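Local coordinates for similar to yteR (Bacilus subtilis) (Clostridium acetobutylicum, PDB 4WU0), which probably hydrolyses unsaturated rhamnogalacturonan fragments of pectin, as a glycoside hydrolase of family GH105, at residues E114-H119 with H125-D130; H109-E114 with F152-H157; I34-E39 with A354-E359; L19-H22 with E26-L29. All blocks are in the same frame, centred on the assembly; numbering follows the deposited sequence.

Contact 1 of 4, residues E114-H119 with H125-D130; sequences ENVFWH and HQIWLD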
loop_
_atom_site.group_PDB
_atom_site.type_symbol
_atom_site.label_atom_id
_atom_site.label_comp_id
_atom_site.label_asym_id
_atom_site.label_seq_id
_atom_site.Cartn_x
_atom_site.Cartn_y
_atom_site.Cartn_z
ATOM N N GLU A 114 20.307 -10.850 -1.288
ATOM C CA GLU A 114 20.564 -9.530 -0.699
ATOM C C GLU A 114 19.654 -9.214 0.489
ATOM O O GLU A 114 19.466 -8.045 0.853
ATOM C CB GLU A 114 20.416 -8.454 -1.765
ATOM C CG GLU A 114 21.350 -8.644 -2.933
ATOM C CD GLU A 114 21.039 -7.709 -4.071
ATOM O OE1 GLU A 114 19.929 -7.837 -4.640
ATOM O OE2 GLU A 114 21.907 -6.861 -4.384
ATOM N N ASN A 115 19.084 -10.258 1.081
ATOM C CA ASN A 115 18.347 -10.152 2.343
ATOM C C ASN A 115 17.020 -9.423 2.287
ATOM O O ASN A 115 16.540 -8.903 3.303
ATOM C CB ASN A 115 19.247 -9.585 3.459
ATOM C CG ASN A 115 20.021 -10.676 4.160
ATOM O OD1 ASN A 115 19.438 -11.669 4.594
ATOM N ND2 ASN A 115 21.348 -10.527 4.229
ATOM N N VAL A 116 16.378 -9.438 1.121
ATOM C CA VAL A 116 15.029 -8.901 0.986
ATOM C C VAL A 116 14.025 -10.044 1.111
ATOM O O VAL A 116 14.232 -11.121 0.557
ATOM C CB VAL A 116 14.846 -8.191 -0.369
ATOM C CG1 VAL A 116 13.477 -7.594 -0.491
ATOM C CG2 VAL A 116 15.945 -7.134 -0.563
ATOM N N PHE A 117 12.950 -9.834 1.853
ATOM C CA PHE A 117 11.900 -10.850 1.954
ATOM C C PHE A 117 11.395 -11.278 0.557
ATOM O O PHE A 117 11.027 -10.433 -0.277
ATOM C CB PHE A 117 10.688 -10.293 2.707
ATOM C CG PHE A 117 10.954 -9.883 4.141
ATOM C CD1 PHE A 117 11.640 -10.713 5.017
ATOM C CD2 PHE A 117 10.456 -8.683 4.619
ATOM C CE1 PHE A 117 11.850 -10.328 6.345
ATOM C CE2 PHE A 117 10.646 -8.295 5.930
ATOM C CZ PHE A 117 11.346 -9.118 6.795
ATOM N N TRP A 118 11.325 -12.576 0.328
ATOM C CA TRP A 118 10.534 -13.100 -0.772
ATOM C C TRP A 118 9.077 -12.642 -0.613
ATOM O O TRP A 118 8.541 -12.578 0.488
ATOM C CB TRP A 118 10.491 -14.622 -0.749
ATOM C CG TRP A 118 11.760 -15.334 -1.043
ATOM C CD1 TRP A 118 12.979 -14.785 -1.344
ATOM C CD2 TRP A 118 11.933 -16.752 -1.095
ATOM N NE1 TRP A 118 13.900 -15.783 -1.574
ATOM C CE2 TRP A 118 13.289 -17.000 -1.407
ATOM C CE3 TRP A 118 11.077 -17.839 -0.881
ATOM C CZ2 TRP A 118 13.796 -18.286 -1.546
ATOM C CZ3 TRP A 118 11.584 -19.121 -1.006
ATOM C CH2 TRP A 118 12.934 -19.335 -1.330
ATOM N N HIS A 119 8.432 -12.352 -1.726
ATOM C CA HIS A 119 7.040 -11.938 -1.677
ATOM C C HIS A 119 6.149 -13.013 -0.992
ATOM O O HIS A 119 5.321 -12.693 -0.110
ATOM C CB HIS A 119 6.535 -11.632 -3.074
ATOM C CG HIS A 119 5.225 -10.932 -3.050
ATOM N ND1 HIS A 119 5.075 -9.709 -2.431
ATOM C CD2 HIS A 119 3.998 -11.300 -3.483
ATOM C CE1 HIS A 119 3.807 -9.348 -2.495
ATOM N NE2 HIS A 119 3.136 -10.294 -3.129
ATOM N N HIS A 125 12.496 -16.270 -4.556
ATOM C CA HIS A 125 13.490 -15.387 -5.167
ATOM C C HIS A 125 12.889 -14.114 -5.734
ATOM O O HIS A 125 13.586 -13.384 -6.427
ATOM C CB HIS A 125 14.287 -16.104 -6.270
ATOM C CG HIS A 125 14.657 -17.511 -5.929
ATOM N ND1 HIS A 125 15.479 -17.829 -4.871
ATOM C CD2 HIS A 125 14.288 -18.685 -6.486
ATOM C CE1 HIS A 125 15.613 -19.143 -4.799
ATOM N NE2 HIS A 125 14.907 -19.684 -5.772
ATOM N N GLN A 126 11.623 -13.839 -5.422
ATOM C CA GLN A 126 10.909 -12.716 -6.039
ATOM C C GLN A 126 10.687 -11.556 -5.082
ATOM O O GLN A 126 10.288 -11.748 -3.937
ATOM C CB GLN A 126 9.563 -13.173 -6.595
ATOM C CG GLN A 126 9.709 -14.179 -7.711
ATOM C CD GLN A 126 8.403 -14.745 -8.194
ATOM O OE1 GLN A 126 7.371 -14.052 -8.238
ATOM N NE2 GLN A 126 8.424 -16.028 -8.552
ATOM N N ILE A 127 10.939 -10.346 -5.574
ATOM C CA ILE A 127 10.596 -9.130 -4.864
ATOM C C ILE A 127 9.503 -8.447 -5.673
ATOM O O ILE A 127 9.724 -8.104 -6.827
ATOM C CB ILE A 127 11.776 -8.159 -4.748
ATOM C CG1 ILE A 127 12.942 -8.826 -4.006
ATOM C CG2 ILE A 127 11.327 -6.875 -4.029
ATOM C CD1 ILE A 127 14.243 -8.044 -4.067
ATOM N N TRP A 128 8.328 -8.257 -5.085
ATOM C CA TRP A 128 7.278 -7.439 -5.705
ATOM C C TRP A 128 7.124 -6.153 -4.902
ATOM O O TRP A 128 7.230 -6.169 -3.661
ATOM C CB TRP A 128 5.916 -8.129 -5.706
ATOM C CG TRP A 128 5.793 -9.505 -6.315
ATOM C CD1 TRP A 128 6.787 -10.404 -6.608
ATOM C CD2 TRP A 128 4.560 -10.144 -6.661
ATOM N NE1 TRP A 128 6.231 -11.560 -7.127
ATOM C CE2 TRP A 128 4.869 -11.423 -7.162
ATOM C CE3 TRP A 128 3.220 -9.754 -6.589
ATOM C CZ2 TRP A 128 3.886 -12.312 -7.595
ATOM C CZ3 TRP A 128 2.256 -10.629 -7.020
ATOM C CH2 TRP A 128 2.584 -11.896 -7.514
ATOM N N LEU A 129 6.890 -5.040 -5.592
ATOM C CA LEU A 129 6.791 -3.752 -4.898
ATOM C C LEU A 129 5.734 -3.808 -3.796
ATOM O O LEU A 129 5.930 -3.208 -2.722
ATOM C CB LEU A 129 6.448 -2.616 -5.870
ATOM C CG LEU A 129 7.518 -2.191 -6.878
ATOM C CD1 LEU A 129 7.054 -1.049 -7.721
ATOM C CD2 LEU A 129 8.809 -1.838 -6.147
ATOM N N ASP A 130 4.609 -4.478 -4.065
ATOM C CA ASP A 130 3.532 -4.593 -3.090
ATOM C C ASP A 130 4.068 -4.977 -1.713
ATOM O O ASP A 130 3.594 -4.470 -0.701
ATOM C CB ASP A 130 2.476 -5.670 -3.472
ATOM C CG ASP A 130 2.018 -5.623 -4.916
ATOM O OD1 ASP A 130 2.837 -5.441 -5.814
ATOM O OD2 ASP A 130 0.800 -5.809 -5.154
HETATM O O HOH W 1 16.559 -16.001 -3.246
HETATM O O HOH W 2 7.626 -8.399 -2.214
#

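Contact 2 of 4, residues H109-E114 with F152-H157; sequences HPRTKE and FDDITH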
loop_
_atom_site.group_PDB
_atom_site.type_symbol
_atom_site.label_atom_id
_atom_site.label_comp_id
_atom_site.label_asym_id
_atom_site.label_seq_id
_atom_site.Cartn_x
_atom_site.Cartn_y
_atom_site.Cartn_z
ATOM N N HIS A 109 11.126 -15.854 7.709
ATOM C CA HIS A 109 10.587 -15.591 6.384
ATOM C C HIS A 109 11.739 -15.588 5.384
ATOM O O HIS A 109 12.772 -14.977 5.647
ATOM C CB HIS A 109 9.872 -14.240 6.356
ATOM C CG HIS A 109 9.099 -13.988 5.102
ATOM N ND1 HIS A 109 7.725 -14.038 5.054
ATOM C CD2 HIS A 109 9.505 -13.676 3.847
ATOM C CE1 HIS A 109 7.315 -13.786 3.824
ATOM N NE2 HIS A 109 8.379 -13.556 3.072
ATOM N N PRO A 110 11.600 -16.329 4.272
ATOM C CA PRO A 110 12.743 -16.484 3.371
ATOM C C PRO A 110 13.162 -15.192 2.695
ATOM O O PRO A 110 12.326 -14.327 2.424
ATOM C CB PRO A 110 12.262 -17.526 2.343
ATOM C CG PRO A 110 10.769 -17.460 2.406
ATOM C CD PRO A 110 10.452 -17.143 3.843
ATOM N N ARG A 111 14.456 -15.087 2.419
ATOM C CA ARG A 111 15.039 -13.869 1.868
ATOM C C ARG A 111 15.875 -14.134 0.629
ATOM O O ARG A 111 16.407 -15.237 0.440
ATOM C CB ARG A 111 15.913 -13.195 2.912
ATOM C CG ARG A 111 15.134 -12.597 4.065
ATOM C CD ARG A 111 16.058 -12.257 5.183
ATOM N NE ARG A 111 15.416 -11.777 6.412
ATOM C CZ ARG A 111 15.343 -10.504 6.794
ATOM N NH1 ARG A 111 15.810 -9.526 6.023
ATOM N NH2 ARG A 111 14.794 -10.206 7.968
ATOM N N THR A 112 15.994 -13.107 -0.207
ATOM C CA THR A 112 16.843 -13.169 -1.391
ATOM C C THR A 112 18.304 -13.110 -0.980
ATOM O O THR A 112 18.627 -12.950 0.208
ATOM C CB THR A 112 16.598 -11.986 -2.325
ATOM O OG1 THR A 112 16.985 -10.787 -1.643
ATOM C CG2 THR A 112 15.136 -11.896 -2.718
ATOM N N LYS A 113 19.191 -13.241 -1.953
ATOM C CA LYS A 113 20.626 -13.233 -1.678
ATOM C C LYS A 113 21.064 -11.912 -1.027
ATOM O O LYS A 113 22.067 -11.866 -0.300
ATOM C CB LYS A 113 21.422 -13.511 -2.960
ATOM C CG LYS A 113 21.445 -12.355 -3.934
ATOM C CD LYS A 113 22.266 -12.623 -5.220
ATOM C CE LYS A 113 21.784 -13.834 -6.012
ATOM N NZ LYS A 113 22.352 -13.855 -7.399
ATOM N N GLU A 114 20.307 -10.850 -1.288
ATOM C CA GLU A 114 20.564 -9.530 -0.699
ATOM C C GLU A 114 19.654 -9.214 0.489
ATOM O O GLU A 114 19.466 -8.045 0.853
ATOM C CB GLU A 114 20.416 -8.454 -1.765
ATOM C CG GLU A 114 21.350 -8.644 -2.933
ATOM C CD GLU A 114 21.039 -7.709 -4.071
ATOM O OE1 GLU A 114 19.929 -7.837 -4.640
ATOM O OE2 GLU A 114 21.907 -6.861 -4.384
ATOM N N PHE A 152 15.804 -1.442 12.366
ATOM C CA PHE A 152 15.501 -0.530 11.260
ATOM C C PHE A 152 16.515 -0.665 10.109
ATOM O O PHE A 152 16.176 -0.383 8.954
ATOM C CB PHE A 152 15.459 0.927 11.737
ATOM C CG PHE A 152 14.230 1.289 12.528
ATOM C CD1 PHE A 152 12.968 1.132 11.994
ATOM C CD2 PHE A 152 14.342 1.864 13.791
ATOM C CE1 PHE A 152 11.834 1.488 12.714
ATOM C CE2 PHE A 152 13.203 2.227 14.509
ATOM C CZ PHE A 152 11.951 2.034 13.958
ATOM N N ASP A 153 17.749 -1.061 10.408
ATOM C CA ASP A 153 18.778 -1.204 9.373
ATOM C C ASP A 153 18.372 -2.248 8.339
ATOM O O ASP A 153 18.673 -2.113 7.159
ATOM C CB ASP A 153 20.118 -1.672 9.978
ATOM C CG ASP A 153 20.808 -0.628 10.849
ATOM O OD1 ASP A 153 20.252 0.458 11.119
ATOM O OD2 ASP A 153 21.942 -0.931 11.299
ATOM N N ASP A 154 17.723 -3.305 8.813
ATOM C CA ASP A 154 17.228 -4.389 7.966
ATOM C C ASP A 154 16.167 -3.825 7.037
ATOM O O ASP A 154 16.245 -3.983 5.817
ATOM C CB ASP A 154 16.661 -5.484 8.878
ATOM C CG ASP A 154 16.075 -6.671 8.127
ATOM O OD1 ASP A 154 16.004 -6.675 6.877
ATOM O OD2 ASP A 154 15.660 -7.611 8.827
ATOM N N ILE A 155 15.200 -3.135 7.627
ATOM C CA ILE A 155 14.095 -2.545 6.895
ATOM C C ILE A 155 14.580 -1.573 5.827
ATOM O O ILE A 155 14.157 -1.656 4.661
ATOM C CB ILE A 155 13.147 -1.851 7.880
ATOM C CG1 ILE A 155 12.439 -2.918 8.727
ATOM C CG2 ILE A 155 12.131 -0.942 7.166
ATOM C CD1 ILE A 155 12.051 -2.440 10.109
ATOM N N THR A 156 15.451 -0.643 6.191
ATOM C CA THR A 156 15.889 0.341 5.209
ATOM C C THR A 156 16.677 -0.317 4.076
ATOM O O THR A 156 16.538 0.047 2.917
ATOM C CB THR A 156 16.699 1.490 5.842
ATOM O OG1 THR A 156 17.834 0.985 6.544
ATOM C CG2 THR A 156 15.824 2.262 6.808
ATOM N N HIS A 157 17.510 -1.289 4.414
ATOM C CA HIS A 157 18.258 -2.041 3.398
ATOM C C HIS A 157 17.304 -2.665 2.378
ATOM O O HIS A 157 17.588 -2.691 1.167
ATOM C CB HIS A 157 19.075 -3.132 4.090
ATOM C CG HIS A 157 19.883 -3.981 3.160
ATOM N ND1 HIS A 157 21.048 -3.542 2.565
ATOM C CD2 HIS A 157 19.695 -5.250 2.728
ATOM C CE1 HIS A 157 21.551 -4.510 1.820
ATOM N NE2 HIS A 157 20.745 -5.555 1.898
#

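Contact 3 of 4, residues I34-E39 with A354-E359; sequences IAKVYE and ASYEYE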
loop_
_atom_site.group_PDB
_atom_site.type_symbol
_atom_site.label_atom_id
_atom_site.label_comp_id
_atom_site.label_asym_id
_atom_site.label_seq_id
_atom_site.Cartn_x
_atom_site.Cartn_y
_atom_site.Cartn_z
ATOM N N ILE A 34 -10.057 4.277 8.161
ATOM C CA ILE A 34 -11.145 4.566 9.091
ATOM C C ILE A 34 -10.581 5.046 10.439
ATOM O O ILE A 34 -11.171 5.874 11.120
ATOM C CB ILE A 34 -12.105 3.363 9.224
ATOM C CG1 ILE A 34 -12.826 3.155 7.882
ATOM C CG2 ILE A 34 -13.125 3.609 10.337
ATOM C CD1 ILE A 34 -13.680 1.916 7.806
ATOM N N ALA A 35 -9.415 4.539 10.815
ATOM C CA ALA A 35 -8.802 4.956 12.064
ATOM C C ALA A 35 -8.439 6.440 12.044
ATOM O O ALA A 35 -8.478 7.094 13.083
ATOM C CB ALA A 35 -7.593 4.109 12.399
ATOM N N LYS A 36 -8.109 6.986 10.870
ATOM C CA LYS A 36 -7.843 8.422 10.778
ATOM C C LYS A 36 -9.122 9.242 10.989
ATOM O O LYS A 36 -9.084 10.338 11.548
ATOM C CB LYS A 36 -7.209 8.791 9.438
ATOM C CG LYS A 36 -5.871 8.118 9.141
ATOM C CD LYS A 36 -4.851 8.188 10.259
ATOM C CE LYS A 36 -4.088 9.489 10.289
ATOM N NZ LYS A 36 -2.912 9.418 11.219
ATOM N N VAL A 37 -10.251 8.700 10.548
ATOM C CA VAL A 37 -11.528 9.362 10.755
ATOM C C VAL A 37 -11.891 9.347 12.238
ATOM O O VAL A 37 -12.366 10.345 12.766
ATOM C CB VAL A 37 -12.624 8.721 9.893
ATOM C CG1 VAL A 37 -13.982 9.324 10.194
ATOM C CG2 VAL A 37 -12.259 8.888 8.442
ATOM N N TYR A 38 -11.612 8.234 12.919
ATOM C CA TYR A 38 -11.748 8.171 14.370
ATOM C C TYR A 38 -10.884 9.238 15.044
ATOM O O TYR A 38 -11.344 9.958 15.936
ATOM C CB TYR A 38 -11.376 6.781 14.906
ATOM C CG TYR A 38 -11.400 6.732 16.404
ATOM C CD1 TYR A 38 -12.555 7.044 17.108
ATOM C CD2 TYR A 38 -10.267 6.381 17.124
ATOM C CE1 TYR A 38 -12.575 7.017 18.502
ATOM C CE2 TYR A 38 -10.282 6.347 18.501
ATOM C CZ TYR A 38 -11.435 6.667 19.184
ATOM O OH TYR A 38 -11.427 6.602 20.561
ATOM N N GLU A 39 -9.643 9.361 14.593
ATOM C CA GLU A 39 -8.693 10.304 15.178
ATOM C C GLU A 39 -9.223 11.730 15.158
ATOM O O GLU A 39 -9.152 12.435 16.172
ATOM C CB GLU A 39 -7.367 10.237 14.411
ATOM C CG GLU A 39 -6.269 11.191 14.874
ATOM C CD GLU A 39 -4.994 11.014 14.056
ATOM O OE1 GLU A 39 -4.365 12.028 13.682
ATOM O OE2 GLU A 39 -4.633 9.850 13.772
ATOM N N ALA A 354 -5.692 9.463 1.582
ATOM C CA ALA A 354 -5.448 10.681 0.815
ATOM C C ALA A 354 -6.367 11.794 1.278
ATOM O O ALA A 354 -5.951 12.945 1.378
ATOM C CB ALA A 354 -5.651 10.406 -0.680
ATOM N N SER A 355 -7.631 11.463 1.522
ATOM C CA SER A 355 -8.598 12.466 1.963
ATOM C C SER A 355 -8.186 13.067 3.299
ATOM O O SER A 355 -8.249 14.275 3.491
ATOM C CB SER A 355 -9.981 11.838 2.108
ATOM O OG SER A 355 -10.441 11.342 0.868
ATOM N N TYR A 356 -7.755 12.218 4.227
ATOM C CA TYR A 356 -7.313 12.703 5.522
ATOM C C TYR A 356 -6.146 13.677 5.338
ATOM O O TYR A 356 -6.126 14.742 5.953
ATOM C CB TYR A 356 -6.919 11.533 6.423
ATOM C CG TYR A 356 -6.272 11.952 7.721
ATOM C CD1 TYR A 356 -7.038 12.370 8.792
ATOM C CD2 TYR A 356 -4.892 11.949 7.858
ATOM C CE1 TYR A 356 -6.448 12.775 9.983
ATOM C CE2 TYR A 356 -4.289 12.362 9.048
ATOM C CZ TYR A 356 -5.079 12.763 10.100
ATOM O OH TYR A 356 -4.496 13.163 11.284
ATOM N N GLU A 357 -5.186 13.324 4.490
ATOM C CA GLU A 357 -4.013 14.193 4.305
ATOM C C GLU A 357 -4.401 15.510 3.636
ATOM O O GLU A 357 -3.873 16.557 3.970
ATOM C CB GLU A 357 -2.936 13.514 3.467
ATOM C CG GLU A 357 -2.209 12.372 4.171
ATOM C CD GLU A 357 -1.240 12.830 5.260
ATOM O OE1 GLU A 357 -0.789 14.001 5.259
ATOM O OE2 GLU A 357 -0.922 11.992 6.139
ATOM N N TYR A 358 -5.294 15.435 2.657
ATOM C CA TYR A 358 -5.763 16.633 1.970
ATOM C C TYR A 358 -6.445 17.580 2.943
ATOM O O TYR A 358 -6.173 18.780 2.965
ATOM C CB TYR A 358 -6.749 16.252 0.871
ATOM C CG TYR A 358 -7.331 17.439 0.147
ATOM C CD1 TYR A 358 -6.652 18.024 -0.894
ATOM C CD2 TYR A 358 -8.567 17.953 0.503
ATOM C CE1 TYR A 358 -7.186 19.102 -1.574
ATOM C CE2 TYR A 358 -9.104 19.033 -0.162
ATOM C CZ TYR A 358 -8.413 19.594 -1.203
ATOM O OH TYR A 358 -8.927 20.690 -1.887
ATOM N N GLU A 359 -7.331 17.024 3.754
ATOM C CA GLU A 359 -8.063 17.816 4.723
ATOM C C GLU A 359 -7.104 18.455 5.713
ATOM O O GLU A 359 -7.277 19.599 6.110
ATOM C CB GLU A 359 -9.079 16.932 5.439
ATOM C CG GLU A 359 -10.205 16.469 4.514
ATOM C CD GLU A 359 -10.856 15.176 4.953
ATOM O OE1 GLU A 359 -10.646 14.734 6.108
ATOM O OE2 GLU A 359 -11.560 14.566 4.118
#

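Contact 4 of 4, residues L19-H22 with E26-L29; sequences LTDH and EYGL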
loop_
_atom_site.group_PDB
_atom_site.type_symbol
_atom_site.label_atom_id
_atom_site.label_comp_id
_atom_site.label_asym_id
_atom_site.label_seq_id
_atom_site.Cartn_x
_atom_site.Cartn_y
_atom_site.Cartn_z
ATOM N N LEU A 19 -15.194 -6.881 4.648
ATOM C CA LEU A 19 -13.850 -6.747 5.177
ATOM C C LEU A 19 -13.472 -7.938 6.044
ATOM O O LEU A 19 -12.489 -7.875 6.785
ATOM C CB LEU A 19 -13.743 -5.463 6.017
ATOM C CG LEU A 19 -14.090 -4.152 5.309
ATOM C CD1 LEU A 19 -14.187 -3.004 6.297
ATOM C CD2 LEU A 19 -13.043 -3.832 4.222
ATOM N N THR A 20 -14.243 -9.025 5.943
ATOM C CA THR A 20 -14.169 -10.114 6.930
ATOM C C THR A 20 -14.102 -11.538 6.351
ATOM O O THR A 20 -14.188 -12.500 7.112
ATOM C CB THR A 20 -15.372 -10.020 7.917
ATOM O OG1 THR A 20 -16.594 -9.913 7.183
ATOM C CG2 THR A 20 -15.230 -8.773 8.825
ATOM N N ASP A 21 -13.931 -11.687 5.035
ATOM C CA ASP A 21 -14.051 -13.006 4.400
ATOM C C ASP A 21 -12.738 -13.762 4.238
ATOM O O ASP A 21 -12.738 -14.957 3.917
ATOM C CB ASP A 21 -14.821 -12.940 3.068
ATOM C CG ASP A 21 -14.122 -12.146 2.005
ATOM O OD1 ASP A 21 -13.117 -11.476 2.314
ATOM O OD2 ASP A 21 -14.625 -12.162 0.847
ATOM N N HIS A 22 -11.626 -13.088 4.508
ATOM C CA HIS A 22 -10.315 -13.742 4.557
ATOM C C HIS A 22 -9.352 -12.773 5.213
ATOM O O HIS A 22 -9.696 -11.616 5.393
ATOM C CB HIS A 22 -9.828 -14.165 3.161
ATOM C CG HIS A 22 -9.372 -13.034 2.289
ATOM N ND1 HIS A 22 -10.247 -12.161 1.682
ATOM C CD2 HIS A 22 -8.137 -12.676 1.867
ATOM C CE1 HIS A 22 -9.565 -11.279 0.968
ATOM N NE2 HIS A 22 -8.284 -11.573 1.061
ATOM N N GLU A 26 -5.913 -5.786 2.324
ATOM C CA GLU A 26 -6.648 -4.590 1.941
ATOM C C GLU A 26 -7.695 -4.225 2.981
ATOM O O GLU A 26 -8.187 -3.103 3.010
ATOM C CB GLU A 26 -7.269 -4.747 0.534
ATOM C CG GLU A 26 -8.377 -5.769 0.385
ATOM C CD GLU A 26 -7.900 -7.174 0.055
ATOM O OE1 GLU A 26 -6.806 -7.580 0.501
ATOM O OE2 GLU A 26 -8.641 -7.892 -0.666
ATOM N N TYR A 27 -8.048 -5.175 3.843
ATOM C CA TYR A 27 -9.024 -4.916 4.885
ATOM C C TYR A 27 -8.392 -4.107 6.023
ATOM O O TYR A 27 -8.958 -3.112 6.469
ATOM C CB TYR A 27 -9.622 -6.243 5.375
ATOM C CG TYR A 27 -10.319 -7.041 4.291
ATOM C CD1 TYR A 27 -10.796 -6.431 3.143
ATOM C CD2 TYR A 27 -10.518 -8.409 4.433
ATOM C CE1 TYR A 27 -11.461 -7.173 2.155
ATOM C CE2 TYR A 27 -11.150 -9.159 3.457
ATOM C CZ TYR A 27 -11.643 -8.517 2.327
ATOM O OH TYR A 27 -12.283 -9.242 1.354
ATOM N N GLY A 28 -7.191 -4.484 6.459
ATOM C CA GLY A 28 -6.461 -3.660 7.413
ATOM C C GLY A 28 -6.180 -2.271 6.858
ATOM O O GLY A 28 -6.230 -1.274 7.581
ATOM N N LEU A 29 -5.856 -2.208 5.574
ATOM C CA LEU A 29 -5.607 -0.931 4.904
ATOM C C LEU A 29 -6.832 0.008 4.994
ATOM O O LEU A 29 -6.706 1.202 5.285
ATOM C CB LEU A 29 -5.252 -1.189 3.447
ATOM C CG LEU A 29 -5.159 -0.027 2.471
ATOM C CD1 LEU A 29 -4.116 1.004 2.861
ATOM C CD2 LEU A 29 -4.854 -0.584 1.089
HETATM O O HOH W 3 -6.198 -10.110 -0.210
#

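Contact 1 of 4, residues E114-H119 with H125-D130
In the (alpha/alpha)6 barrel characteristic of this family, the loop after helix 93-108 folds back over the short strand 126-128 that precedes helix 129-146, and His119 meets Trp128 in an offset stack. The imidazole lies over the five-membered ring of the indole, centroids 4.1 Å apart between the His119 and Trp128 rings and planes only 8° from parallel. The overlap is reciprocal, since each CB sits over the face of the other residue's ring. A chi1 of -168° turns the His119 imidazole away from its own N and over the strand, while the backbone His119 N donates to Gln126 O at 2.9 Å. The indole is pinned from its edge as well: Trp128 NE1 gives a nearly straight bond of 3.0 Å to Gln126 OE1, on a lone pair in the amide plane, and Gln126 NE2 is held by Glu184. Water 2 joins His119 ND1 to Trp128 N. One residue earlier in the loop, the six-membered ring of Trp118 turns its edge to the face of His125, planes 66° apart, with water 1 bridging Trp118 NE1 and His125 ND1. Val116 CG1 packs on Ile127 CD1 at 3.7 Å in the apolar interior. With one face stacked and its N-H taken by an amide itself anchored elsewhere, the Trp128 indole has little freedom to rotate, and water 2 links the imidazole to the strand backbone.

Contact 2 of 4, residues H109-E114 with F152-H157
Arg111 and Asp154 meet head-on in a two-point salt bridge, the guanidinium offering its NH1 and NH2 end, one nitrogen to each carboxylate oxygen. Arg111 NH1 donates to Asp154 OD1 at 3.0 Å, almost straight and close to the guanidinium plane. The second bond, 2.9 Å from Arg111 NH2 to Asp154 OD2, uses the syn lone pair of that oxygen but is more bent, and the two flat groups are twisted 35° from each other. Both bridging atoms on the NH1 side have a further partner: Arg111 NH1 also reaches Asn115 O, and Asp154 OD1 also accepts from Gln158 NE2. The contact ties the loop after helix 93-108 to helix 152-166 on the surface of the alpha/alpha barrel, and the helix presents Asp154 and His157, three residues apart, to the loop. A chi1 of 180° extends the His157 imidazole from the helix to the backbone of Glu114. There His157 NE2 donates to Glu114 O at 3.0 Å, the oxygen lying near the ring plane but the bond bent to 132° and approaching at a tilt to the carbonyl plane. The Glu114 carboxylate turns elsewhere, its OE1 accepting from Asn165 ND2. Within the loop, Thr112 OG1 accepts from Val116 N and, weakly at 3.3 Å, from Glu114 N.

Contact 3 of 4, residues I34-E39 with A354-E359
Lys36 lays the aliphatic part of its side chain across one face of the Tyr356 ring, CB coming to 3.6 Å from Tyr356 CD1 and CG following over the ring at 4.1 Å from Tyr356 CG. Bends at chi2 and chi3 (-49° and -82°) curl the lysine over the aromatic instead of letting it run straight out. The exact placing of Lys36 CE over the ring is doubtful, because it is modelled too close to Tyr356 CE2. The two residues belong to helices 25-41 and 345-360, which lie side by side although 314 residues lie between the segments, and helix 4-14 packs against both through Val37 and Ser355. Bringing the last helix beside early ones is how an (alpha/alpha)6 barrel closes its ring. At the hydroxyl end of the ring, Tyr356 OH lies 2.7 Å from Glu39 OE1 in a weak hydrogen bond that is not settled, since the hydroxyl proton has another acceptor within reach; the carboxylate plane is turned 73° from the ring. Glu39 arrives on an extended chain, one turn along from Lys36, and its other oxygen is engaged within the same helix: Lys36 NZ forms a salt bridge to Glu39 OE2 at 3.1 Å, on the syn side and tilted out of the carboxylate plane.

Contact 4 of 4, residues L19-H22 with E26-L29
A chi1 of 65° in Asp21 and 73° in His22 sets each CG between the backbone N and the carbonyl carbon, folding both side chains back toward Tyr27, whose own chi1 of -60° carries its ring out from the helix to meet them. This is the turn entering helix 25-41 of the alpha/alpha barrel, where the loop after helix 4-14 wraps around the aromatic ring of Tyr27 in the first helical turn. Asp21 OD1 takes two donors from opposite faces of its plane. Tyr27 OH gives a short bond of 2.6 Å to Asp21 OD1, on the syn side, while His22 ND1 donates to the same Asp21 OD1 at 3.0 Å from above the carboxylate plane. The double grip fixes the phenol's hydroxyl end and the rotation of the imidazole together. Over the face of the phenol, Leu19 CA sits 3.6 Å from the Tyr27 ring centroid, nearly on the ring normal, and Leu19 CD2 packs on Tyr27 CD1 at 3.6 Å. Leu19 O is buried here without a polar partner in the model. Pro345 of helix 345-360 also touches Leu19 and Tyr27. Water 3 joins the remaining imidazole nitrogen, His22 NE2, to Glu26, donating to Glu26 OE1 at 2.7 Å.

The four contacts fall into two pairs. Contacts 1 and 2 touch and share Glu114, so one loop is held from the strand 126-128 side by buried aromatic stacking and from helix 152-166 by ion pairing and a histidine bond at the surface. Contacts 3 and 4 both use helix 25-41, their nearest atoms about 5 Å apart: contact 3 joins it to helix 345-360 by a surface lysine over a ring, whereas the partly buried contact 4 gathers the preceding loop around a tyrosine. Contacts 1 and 3 lie on opposite sides of the chain's centre. Bound waters appear in contacts 1 and 4; a salt bridge crosses contact 2, whereas that of contact 3 stays within one helix.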